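Local coordinates for protein enoyl-CoA hydratase/carnithine racemase (Magnetospirillum magneticum, PDB 4NEK) that probably acts as a delta(3)-delta(2)-enoyl-CoA isomerase of the enoyl-CoA hydratase/isomerase (crotonase) family, at residues G11-V16 / T185-A190. Residues are numbered along the deposited sequence; the frame is centred on the assembly and turned at random.
Sequences GGVQVV and TAMAAA
V13 of strand 13-18 packs on A190 and M187 of helix 179-194, and V15 on M187 alone, where segments 13-16 and 185-190 run roughly antiparallel, their axes 146° apart in direction and 10.0 Å apart at the closest. The backbones come nearest at V13 and A190, whose CA atoms stand 6.7 Å apart. V13 turns both methyls to the helix: CG2 lies 4.0 Å from A190 CB, while CG1 meets the same CB and also the selenium of M187, SE, at 4.0 Å. The fork of the valine thus straddles the small alanine methyl. With V13 CG1 anti to the backbone N (chi1 179°) and CG2 beside that nitrogen, both branches lie against the helix, each near A190 CB and M187 SE. M187, a selenomethionine, leaves the helix with CG anti to its own N but bends at chi2 (61°) and chi3, bringing SE alongside the two methyls of V13 and its terminal CE to V15 CG2 at 3.7 Å, the side chains of M187 and V15 at about a right angle. In the crotonase fold this is a helix packed on a face of the mixed sheet, and strand 13-18 lies between strands 5-10 and 50-54. Neighbours extend the apolar layer: V13 also touches L52, V15 touches L54, and A186 reaches L52 from the helix. Replacing V13 by alanine removes both gamma methyls, which would probably open a gap beside the A190 methyl and cost the M187 selenium its V13 contacts. Q14 turns away from helix 179-194; its NE2 makes a weak hydrogen bond to A38 O of helix 29-44.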
ATOM      1  N   GLY C  11      28.769  -3.433 -23.970  1.00 37.67           N
ATOM      2  CA  GLY C  11      27.946  -4.650 -23.914  1.00 35.83           C
ATOM      3  C   GLY C  11      26.538  -4.474 -24.405  1.00 33.94           C
ATOM      4  O   GLY C  11      25.580  -4.951 -23.770  1.00 37.98           O
ATOM      5  N   GLY C  12      26.402  -3.742 -25.504  1.00 31.58           N
ATOM      6  CA  GLY C  12      25.103  -3.503 -26.105  1.00 30.64           C
ATOM      7  C   GLY C  12      24.284  -2.350 -25.515  1.00 29.25           C
ATOM      8  O   GLY C  12      23.136  -2.128 -25.938  1.00 30.32           O
ATOM      9  N   VAL C  13      24.859  -1.636 -24.543  1.00 26.54           N
ATOM     10  CA  VAL C  13      24.172  -0.592 -23.829  1.00 25.95           C
ATOM     11  C   VAL C  13      24.832   0.725 -24.093  1.00 26.74           C
ATOM     12  O   VAL C  13      26.010   0.895 -23.838  1.00 25.72           O
ATOM     13  CB  VAL C  13      24.241  -0.840 -22.314  1.00 25.83           C
ATOM     14  CG1 VAL C  13      23.535   0.267 -21.573  1.00 26.44           C
ATOM     15  CG2 VAL C  13      23.599  -2.162 -21.943  1.00 26.11           C
ATOM     16  N   GLN C  14      24.072   1.693 -24.580  1.00 29.51           N
ATOM     17  CA  GLN C  14      24.605   3.033 -24.727  1.00 27.07           C
ATOM     18  C   GLN C  14      24.304   3.888 -23.517  1.00 26.63           C
ATOM     19  O   GLN C  14      23.164   4.210 -23.259  1.00 27.76           O
ATOM     20  CB  GLN C  14      24.052   3.728 -25.926  1.00 30.17           C
ATOM     21  CG  GLN C  14      24.785   5.042 -26.091  1.00 33.02           C
ATOM     22  CD  GLN C  14      24.624   5.642 -27.466  1.00 40.52           C
ATOM     23  OE1 GLN C  14      24.654   4.944 -28.469  1.00 51.03           O
ATOM     24  NE2 GLN C  14      24.436   6.951 -27.516  1.00 44.85           N
ATOM     25  N   VAL C  15      25.345   4.236 -22.781  1.00 25.72           N
ATOM     26  CA  VAL C  15      25.229   4.997 -21.587  1.00 26.08           C
ATOM     27  C   VAL C  15      25.309   6.452 -21.953  1.00 28.59           C
ATOM     28  O   VAL C  15      26.189   6.859 -22.706  1.00 33.16           O
ATOM     29  CB  VAL C  15      26.384   4.690 -20.663  1.00 27.10           C
ATOM     30  CG1 VAL C  15      26.279   5.518 -19.391  1.00 29.35           C
ATOM     31  CG2 VAL C  15      26.384   3.222 -20.308  1.00 27.51           C
ATOM     32  N   VAL C  16      24.356   7.224 -21.471  1.00 26.82           N
ATOM     33  CA  VAL C  16      24.237   8.641 -21.791  1.00 27.04           C
ATOM     34  C   VAL C  16      24.097   9.366 -20.462  1.00 25.81           C
ATOM     35  O   VAL C  16      23.124   9.160 -19.773  1.00 27.26           O
ATOM     36  CB  VAL C  16      22.982   8.883 -22.634  1.00 25.41           C
ATOM     37  CG1 VAL C  16      22.824  10.350 -22.924  1.00 27.72           C
ATOM     38  CG2 VAL C  16      23.051   8.101 -23.944  1.00 25.14           C
ATOM     39  N   THR C 185      22.440  -1.366 -10.571  1.00 26.37           N
ATOM     40  CA  THR C 185      21.163  -2.039 -10.721  1.00 25.01           C
ATOM     41  C   THR C 185      20.501  -1.638 -12.033  1.00 25.31           C
ATOM     42  O   THR C 185      19.911  -2.465 -12.710  1.00 23.00           O
ATOM     43  CB  THR C 185      20.242  -1.649  -9.570  1.00 24.14           C
ATOM     44  OG1 THR C 185      20.878  -1.992  -8.349  1.00 26.70           O
ATOM     45  CG2 THR C 185      18.950  -2.384  -9.632  1.00 24.21           C
ATOM     46  N   ALA C 186      20.542  -0.345 -12.352  1.00 23.40           N
ATOM     47  CA  ALA C 186      19.981   0.098 -13.583  1.00 24.23           C
ATOM     48  C   ALA C 186      20.741  -0.517 -14.746  1.00 25.65           C
ATOM     49  O   ALA C 186      20.138  -0.891 -15.754  1.00 24.90           O
ATOM     50  CB  ALA C 186      20.000   1.603 -13.669  1.00 25.19           C
HETATM   51  N   MSE C 187      22.053  -0.649 -14.593  1.00 26.57           N
HETATM   52  CA  MSE C 187      22.860  -1.239 -15.649  1.00 25.74           C
HETATM   53  C   MSE C 187      22.501  -2.683 -15.800  1.00 24.69           C
HETATM   54  O   MSE C 187      22.473  -3.206 -16.902  1.00 22.82           O
HETATM   55  CB  MSE C 187      24.334  -1.041 -15.320  1.00 28.77           C
HETATM   56  CG  MSE C 187      25.247  -1.770 -16.278  1.00 32.72           C
HETATM   57 SE   MSE C 187      25.062  -1.190 -18.182  1.00 44.72          SE
HETATM   58  CE  MSE C 187      26.449   0.217 -18.121  1.00 39.30           C
ATOM     59  N   ALA C 188      22.251  -3.362 -14.693  1.00 22.81           N
ATOM     60  CA  ALA C 188      21.909  -4.790 -14.761  1.00 25.31           C
ATOM     61  C   ALA C 188      20.608  -4.963 -15.482  1.00 24.17           C
ATOM     62  O   ALA C 188      20.460  -5.879 -16.264  1.00 28.57           O
ATOM     63  CB  ALA C 188      21.816  -5.419 -13.364  1.00 25.39           C
ATOM     64  N   ALA C 189      19.673  -4.059 -15.244  1.00 22.45           N
ATOM     65  CA  ALA C 189      18.414  -4.113 -15.972  1.00 22.18           C
ATOM     66  C   ALA C 189      18.600  -3.839 -17.474  1.00 22.92           C
ATOM     67  O   ALA C 189      18.008  -4.509 -18.309  1.00 20.41           O
ATOM     68  CB  ALA C 189      17.450  -3.133 -15.369  1.00 21.81           C
ATOM     69  N   ALA C 190      19.455  -2.871 -17.799  1.00 22.06           N
ATOM     70  CA  ALA C 190      19.791  -2.617 -19.174  1.00 23.30           C
ATOM     71  C   ALA C 190      20.397  -3.833 -19.859  1.00 23.41           C
ATOM     72  O   ALA C 190      20.058  -4.147 -21.009  1.00 25.12           O
ATOM     73  CB  ALA C 190      20.750  -1.444 -19.269  1.00 24.39           C
TER